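Local coordinates for suppressor of fused family protein (Neisseria gonorrhoeae, PDB 3K5J), which is of unknown function but resembles the N-terminal domain of human suppressor of fused and may act by binding other proteins, at residues 125-128 with 129-132; 79-82 with 83-86; 4-7 with 8-11. All blocks are in the same frame, centred on the assembly; numbering follows the deposited sequence. Where two conformers were deposited one is given.

Overall arrangement
All three contacts are local, each made along or at the end of a helix, and they differ by where that helix lies. Contact 2, in the first half of helix 77-91, is buried, its side-chain overlaps apolar. Contact 1, the short helix 127-130 running into strand 131-132, lies at the surface, where glutamine, glutamate and water join the chemistry. Contact 3, in helix 2-15, is intermediate: one flank buried, the other polar, and a sulfate at its start. Contacts 1 and 3 touch, His11 meeting the carbonyl of Leu129, and both press on strand 135-143. Contact 2 reaches that strand too, but its centre lies about 22 Å from that of contact 1, across the chain's centre.

Contact 1 (125-128 with 129-132); sequences YGQE and LEYM
The backbone from Gly126 to Tyr131 winds through a single short helical turn, in which Glu130 N donates to Gly126 O at 3.0 Å and Tyr131 N to Gln127 O at 3.3 Å with an N-H...O angle of 165°. Gly126 occupies the N-cap position, and its carbonyl also receives a weak bond from Leu129 N, so one oxygen gathers two successive amides. Tyr131 already leaves helical angles and opens strand 131-132.

On the inner side, Tyr125 and Leu129 run side by side and point the same way. The methyl CD2 of Leu129 approaches the tyrosine obliquely, 3.5 Å from ring atom CD2 and 3.7 Å from CB of Tyr125. Leu129 has its CG anti to the backbone N (chi1 -177°), which carries the branched end back along the tyrosine; it also meets Phe68 and Leu12, while the Tyr125 ring packs edge-to-face with Trp16. This short helix thus bridges the mixed sheet of the Sufu-like fold and the N-terminal helix 2-15, and passes directly into the short strand 131-132, paired antiparallel with 135-143.

The outer side is polar. Gln127 and Glu130 both extend from the turn, their amide and carboxylate planes 23° apart, and CG of Gln127 lies 3.6 Å from Glu130 OE1. A water clasps the two ends, accepting from Gln127 NE2 at 2.9 Å and donating to Glu130 OE1 at 2.7 Å. The same OE1 lies in the plane of the Tyr131 ring, at its edge, whereas OE2 of Glu130 forms a salt bridge with Arg136. With a water on one oxygen and Arg136 on the other, the carboxylate is probably restrained in its rotation, and the guanidinium would be expected to favour its charged form.

Contact 2 (79-82 with 83-86); sequences IETL and AMLA
Leu85 folds over the carbonyl of Thr81, its CG only 3.3 Å from Thr81 O, and its methyl CD1 continues alongside the threonine to meet CG2 of Thr81 at 4.0 Å. The two side chains point the same way. In Thr81, chi1 of -67° swings CG2 to the side of the following turn and leaves OG1 facing back along the helix, where it bonds to Glu77 O. The methyl therefore serves the apolar overlap while the hydroxyl is satisfied by the backbone.

Thr81 O is also the acceptor for Leu85 N, at 2.9 Å; Leu85 thus meets this oxygen twice, with its amide and with its side chain. Selenomethionine Met84 closes in from another side: its CB lies 3.4 Å from Thr81 O, and the bend at chi3 (75°) brings CE back to within 4.3 Å of Thr81 CG2. Ala86 N bonds to Leu82 O at 2.9 Å, and the small CB of Ala86 rests 3.5 Å from the same oxygen.

Beyond these turns, Leu82 and Leu85 both press on Leu140 of strand 135-143, while Ala83 and Ala86 meet Ile31 of helix 30-34. At the exposed margin Glu80 pairs with Arg106. Regular i to i+4 bonding with this division of side chains is typical of an alpha-helix sandwiched between a beta-sheet, met by its leucines, and a second helix, met by its alanines.

Contact 3 (4-7 with 8-11); sequences YNQT and VLSH. With SO4 (sulfate ion), chain B.
The Tyr4 ring meets methyl CG2 of Val8 obliquely, 3.6 Å from CE2 and 3.7 Å from CZ of the tyrosine, and the two side chains cross at an angle. A chi1 of 175° turns the ring from the N side of its backbone toward Val8, and its hydroxyl goes on to bond Glu66. The other flat ring, the imidazole of His11, leads away from the preceding turn and stacks on Phe137; its NE2 bonds to Leu129 O.

Tyr4 O accepts two hydrogen bonds. Val8 N donates at 3.1 Å, and Thr7 OG1 at 2.7 Å on a lone pair in the carbonyl plane, an intrahelical threonine bond that ties the hydroxyl to the backbone. At the outer surface Gln6 bends at chi2 (62°), laying its amide over the following turn: OE1 of Gln6 lies 3.8 Å from Leu9 CD2, and NE2 of Gln6 3.1 Å from Ser10 OG. O1 of a sulfate, probably from the crystallisation liquor, accepts a hydrogen bond from Tyr4 N at 2.8 Å; the ion is also held by Gly1 N and Gln61, a setting that would suit the positive end of the helix dipole.

Helix 2-15 lays its inner flank on the sheet, with Val8 meeting Phe41 and Phe137, Asn5 bonding Ser57 and Asp37, and selenomethionine Met132 of strand 131-132 packing against Tyr4, Thr7, Val8 and His11.

Contact 1 (125-128 with 129-132)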
loop_
_atom_site.group_PDB
_atom_site.type_symbol
_atom_site.label_atom_id
_atom_site.label_comp_id
_atom_site.label_asym_id
_atom_site.label_seq_id
_atom_site.Cartn_x
_atom_site.Cartn_y
_atom_site.Cartn_z
ATOM N N TYR A 125 1.905 -4.795 -11.273
ATOM C CA TYR A 125 1.640 -6.210 -11.154
ATOM C C TYR A 125 0.476 -6.765 -11.983
ATOM O O TYR A 125 0.525 -7.916 -12.433
ATOM C CB TYR A 125 1.490 -6.563 -9.677
ATOM C CG TYR A 125 2.699 -6.182 -8.869
ATOM C CD1 TYR A 125 3.958 -6.617 -9.260
ATOM C CD2 TYR A 125 2.602 -5.387 -7.745
ATOM C CE1 TYR A 125 5.101 -6.251 -8.561
ATOM C CE2 TYR A 125 3.731 -5.025 -7.024
ATOM C CZ TYR A 125 4.976 -5.479 -7.403
ATOM O OH TYR A 125 6.084 -5.061 -6.664
ATOM N N GLY A 126 -0.548 -5.947 -12.180
ATOM C CA GLY A 126 -1.668 -6.345 -13.038
ATOM C C GLY A 126 -2.781 -7.131 -12.358
ATOM O O GLY A 126 -2.807 -7.323 -11.136
ATOM N N GLN A 127 -3.707 -7.610 -13.188
ATOM C CA GLN A 127 -4.938 -8.159 -12.735
ATOM C C GLN A 127 -4.785 -9.440 -11.938
ATOM O O GLN A 127 -5.612 -9.719 -11.065
ATOM C CB GLN A 127 -5.860 -8.424 -13.915
ATOM C CG GLN A 127 -7.306 -8.744 -13.501
ATOM C CD GLN A 127 -8.138 -9.088 -14.686
ATOM O OE1 GLN A 127 -7.976 -10.164 -15.275
ATOM N NE2 GLN A 127 -9.004 -8.163 -15.082
ATOM N N GLU A 128 -3.729 -10.215 -12.202
ATOM C CA GLU A 128 -3.534 -11.461 -11.442
ATOM C C GLU A 128 -3.326 -11.186 -9.950
ATOM O O GLU A 128 -3.722 -11.996 -9.114
ATOM C CB GLU A 128 -2.338 -12.278 -11.957
ATOM C CG GLU A 128 -2.210 -13.682 -11.322
ATOM C CD GLU A 128 -1.037 -14.469 -11.860
ATOM O OE1 GLU A 128 -0.302 -13.955 -12.717
ATOM O OE2 GLU A 128 -0.852 -15.593 -11.394
ATOM N N LEU A 129 -2.718 -10.048 -9.631
ATOM C CA LEU A 129 -2.617 -9.606 -8.249
ATOM C C LEU A 129 -3.884 -8.851 -7.803
ATOM O O LEU A 129 -4.361 -9.053 -6.695
ATOM C CB LEU A 129 -1.389 -8.751 -8.026
ATOM C CG LEU A 129 -1.196 -8.319 -6.553
ATOM C CD1 LEU A 129 -0.888 -9.518 -5.623
ATOM C CD2 LEU A 129 -0.067 -7.233 -6.416
ATOM N N GLU A 130 -4.443 -8.018 -8.680
ATOM C CA GLU A 130 -5.581 -7.160 -8.357
ATOM C C GLU A 130 -6.763 -7.892 -7.716
ATOM O O GLU A 130 -7.339 -7.374 -6.773
ATOM C CB GLU A 130 -6.034 -6.425 -9.627
ATOM C CG GLU A 130 -7.108 -5.355 -9.398
ATOM C CD GLU A 130 -7.830 -4.976 -10.665
ATOM O OE1 GLU A 130 -7.619 -5.632 -11.714
ATOM O OE2 GLU A 130 -8.575 -3.987 -10.593
ATOM N N TYR A 131 -7.172 -9.029 -8.291
ATOM C CA TYR A 131 -8.360 -9.757 -7.819
ATOM C C TYR A 131 -8.025 -11.095 -7.247
ATOM O O TYR A 131 -7.340 -11.903 -7.871
ATOM C CB TYR A 131 -9.363 -9.975 -8.968
ATOM C CG TYR A 131 -10.287 -8.783 -9.214
ATOM C CD1 TYR A 131 -9.941 -7.715 -10.045
ATOM C CD2 TYR A 131 -11.548 -8.747 -8.640
ATOM C CE1 TYR A 131 -10.813 -6.648 -10.234
ATOM C CE2 TYR A 131 -12.403 -7.669 -8.807
ATOM C CZ TYR A 131 -12.048 -6.620 -9.620
ATOM O OH TYR A 131 -12.938 -5.560 -9.805
HETATM N N MSE A 132 -8.608 -11.331 -6.082
HETATM C CA MSE A 132 -8.758 -12.640 -5.450
HETATM C C MSE A 132 -10.179 -12.871 -4.920
HETATM O O MSE A 132 -10.563 -12.243 -3.982
HETATM C CB MSE A 132 -7.904 -12.623 -4.188
HETATM C CG MSE A 132 -7.865 -13.825 -3.320
HETATM SE SE MSE A 132 -7.216 -13.539 -1.562
HETATM C CE MSE A 132 -8.573 -12.651 -0.581
HETATM O O HOH W 1 -9.319 -5.643 -13.788
#

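Contact 2 (79-82 with 83-86)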
loop_
_atom_site.group_PDB
_atom_site.type_symbol
_atom_site.label_atom_id
_atom_site.label_comp_id
_atom_site.label_asym_id
_atom_site.label_seq_id
_atom_site.Cartn_x
_atom_site.Cartn_y
_atom_site.Cartn_z
ATOM N N ILE A 79 5.171 -2.136 8.243
ATOM C CA ILE A 79 4.349 -2.938 9.106
ATOM C C ILE A 79 3.544 -2.006 10.037
ATOM O O ILE A 79 2.321 -2.158 10.199
ATOM C CB ILE A 79 5.186 -3.953 9.942
ATOM C CG1 ILE A 79 5.984 -4.866 9.004
ATOM C CG2 ILE A 79 4.296 -4.774 10.814
ATOM C CD1 ILE A 79 7.042 -5.706 9.725
ATOM N N GLU A 80 4.247 -1.006 10.584
ATOM C CA GLU A 80 3.653 -0.034 11.490
ATOM C C GLU A 80 2.569 0.787 10.756
ATOM O O GLU A 80 1.451 1.011 11.255
ATOM C CB GLU A 80 4.770 0.898 12.021
ATOM C CG GLU A 80 5.892 0.225 12.829
ATOM C CD GLU A 80 7.261 0.943 12.804
ATOM O OE1 GLU A 80 7.392 2.090 12.254
ATOM O OE2 GLU A 80 8.237 0.306 13.335
ATOM N N THR A 81 2.893 1.222 9.551
ATOM C CA THR A 81 1.959 2.024 8.730
ATOM C C THR A 81 0.696 1.235 8.434
ATOM O O THR A 81 -0.412 1.739 8.576
ATOM C CB THR A 81 2.637 2.433 7.396
ATOM O OG1 THR A 81 3.691 3.342 7.710
ATOM C CG2 THR A 81 1.678 3.063 6.437
ATOM N N LEU A 82 0.861 -0.038 8.051
ATOM C CA LEU A 82 -0.303 -0.827 7.681
ATOM C C LEU A 82 -1.204 -1.121 8.889
ATOM O O LEU A 82 -2.427 -1.149 8.730
ATOM C CB LEU A 82 0.095 -2.093 6.933
ATOM C CG LEU A 82 0.620 -1.859 5.511
ATOM C CD1 LEU A 82 1.275 -3.118 4.917
ATOM C CD2 LEU A 82 -0.472 -1.355 4.579
ATOM N N ALA A 83 -0.633 -1.308 10.088
ATOM C CA ALA A 83 -1.459 -1.447 11.293
ATOM C C ALA A 83 -2.286 -0.182 11.565
ATOM O O ALA A 83 -3.473 -0.238 11.885
ATOM C CB ALA A 83 -0.636 -1.838 12.519
HETATM N N MSE A 84 -1.663 0.965 11.391
HETATM C CA MSE A 84 -2.349 2.255 11.542
HETATM C C MSE A 84 -3.486 2.348 10.534
HETATM O O MSE A 84 -4.601 2.773 10.877
HETATM C CB MSE A 84 -1.344 3.382 11.362
HETATM C CG MSE A 84 -1.983 4.766 11.295
HETATM SE SE MSE A 84 -0.760 6.163 10.798
HETATM C CE MSE A 84 -0.634 5.764 8.937
ATOM N N LEU A 85 -3.213 1.953 9.277
ATOM C CA LEU A 85 -4.241 2.022 8.225
ATOM C C LEU A 85 -5.384 1.029 8.434
ATOM O O LEU A 85 -6.521 1.315 8.078
ATOM C CB LEU A 85 -3.637 1.921 6.781
ATOM C CG LEU A 85 -2.626 3.032 6.465
ATOM C CD1 LEU A 85 -2.083 2.872 5.020
ATOM C CD2 LEU A 85 -3.202 4.424 6.673
ATOM N N ALA A 86 -5.100 -0.118 9.005
ATOM C CA ALA A 86 -6.125 -1.087 9.351
ATOM C C ALA A 86 -7.107 -0.422 10.329
ATOM O O ALA A 86 -8.318 -0.511 10.153
ATOM C CB ALA A 86 -5.494 -2.317 10.006
#

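Contact 3 (4-7 with 8-11)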
loop_
_atom_site.group_PDB
_atom_site.type_symbol
_atom_site.label_atom_id
_atom_site.label_comp_id
_atom_site.label_asym_id
_atom_site.label_seq_id
_atom_site.Cartn_x
_atom_site.Cartn_y
_atom_site.Cartn_z
ATOM N N TYR A 4 -8.998 -16.770 6.305
ATOM C CA TYR A 4 -8.946 -15.642 5.377
ATOM C C TYR A 4 -7.480 -15.258 5.122
ATOM O O TYR A 4 -7.070 -15.028 3.999
ATOM C CB TYR A 4 -9.738 -14.430 5.929
ATOM C CG TYR A 4 -9.566 -13.235 5.026
ATOM C CD1 TYR A 4 -10.310 -13.105 3.873
ATOM C CD2 TYR A 4 -8.632 -12.247 5.292
ATOM C CE1 TYR A 4 -10.110 -12.079 2.997
ATOM C CE2 TYR A 4 -8.436 -11.198 4.414
ATOM C CZ TYR A 4 -9.176 -11.090 3.291
ATOM O OH TYR A 4 -9.010 -10.048 2.409
ATOM N N ASN A 5 -6.672 -15.175 6.168
ATOM C CA ASN A 5 -5.282 -14.805 5.995
ATOM C C ASN A 5 -4.538 -15.791 5.091
ATOM O O ASN A 5 -3.665 -15.398 4.288
ATOM C CB ASN A 5 -4.584 -14.709 7.351
ATOM C CG ASN A 5 -5.088 -13.558 8.213
ATOM O OD1 ASN A 5 -5.590 -12.552 7.666
ATOM N ND2 ASN A 5 -5.000 -13.718 9.516
ATOM N N GLN A 6 -4.873 -17.074 5.232
ATOM C CA GLN A 6 -4.256 -18.092 4.395
ATOM C C GLN A 6 -4.707 -17.915 2.934
ATOM O O GLN A 6 -3.897 -18.169 2.015
ATOM C CB GLN A 6 -4.512 -19.496 4.932
ATOM C CG GLN A 6 -3.873 -20.604 4.078
ATOM C CD GLN A 6 -2.383 -20.516 4.025
ATOM O OE1 GLN A 6 -1.720 -20.349 5.047
ATOM N NE2 GLN A 6 -1.821 -20.658 2.830
ATOM N N THR A 7 -5.963 -17.518 2.689
ATOM C CA THR A 7 -6.371 -17.189 1.306
ATOM C C THR A 7 -5.526 -16.054 0.726
ATOM O O THR A 7 -5.083 -16.149 -0.413
ATOM C CB THR A 7 -7.877 -16.921 1.121
ATOM O OG1 THR A 7 -8.252 -15.620 1.595
ATOM C CG2 THR A 7 -8.724 -18.079 1.734
ATOM N N VAL A 8 -5.254 -15.031 1.516
ATOM C CA VAL A 8 -4.406 -13.932 1.063
ATOM C C VAL A 8 -2.986 -14.431 0.793
ATOM O O VAL A 8 -2.395 -14.151 -0.261
ATOM C CB VAL A 8 -4.427 -12.747 2.051
ATOM C CG1 VAL A 8 -3.380 -11.667 1.691
ATOM C CG2 VAL A 8 -5.837 -12.149 2.185
ATOM N N LEU A 9 -2.420 -15.162 1.737
ATOM C CA LEU A 9 -1.059 -15.682 1.575
ATOM C C LEU A 9 -0.941 -16.539 0.317
ATOM O O LEU A 9 0.011 -16.387 -0.446
ATOM C CB LEU A 9 -0.650 -16.497 2.789
ATOM C CG LEU A 9 0.738 -17.163 2.767
ATOM C CD1 LEU A 9 1.851 -16.175 2.438
ATOM C CD2 LEU A 9 0.964 -17.918 4.071
ATOM N N SER A 10 -1.929 -17.402 0.082
ATOM C CA SER A 10 -1.925 -18.263 -1.121
ATOM C C SER A 10 -1.986 -17.451 -2.395
ATOM O O SER A 10 -1.329 -17.766 -3.369
ATOM C CB SER A 10 -3.106 -19.216 -1.062
ATOM O OG SER A 10 -2.878 -20.191 -0.069
ATOM N N HIS A 11 -2.793 -16.387 -2.378
ATOM C CA HIS A 11 -2.916 -15.472 -3.501
ATOM C C HIS A 11 -1.561 -14.822 -3.812
ATOM O O HIS A 11 -1.099 -14.787 -4.959
ATOM C CB HIS A 11 -3.987 -14.420 -3.194
ATOM C CG HIS A 11 -4.158 -13.401 -4.269
ATOM N ND1 HIS A 11 -4.641 -13.701 -5.526
ATOM C CD2 HIS A 11 -3.915 -12.065 -4.256
ATOM C CE1 HIS A 11 -4.700 -12.582 -6.234
ATOM N NE2 HIS A 11 -4.262 -11.581 -5.490
HETATM S S SO4 B . -12.141 -16.429 8.716
HETATM O O1 SO4 B . -10.696 -16.346 8.530
HETATM O O2 SO4 B . -12.696 -15.137 9.099
HETATM O O3 SO4 B . -12.731 -16.903 7.460
HETATM O O4 SO4 B . -12.458 -17.406 9.771
#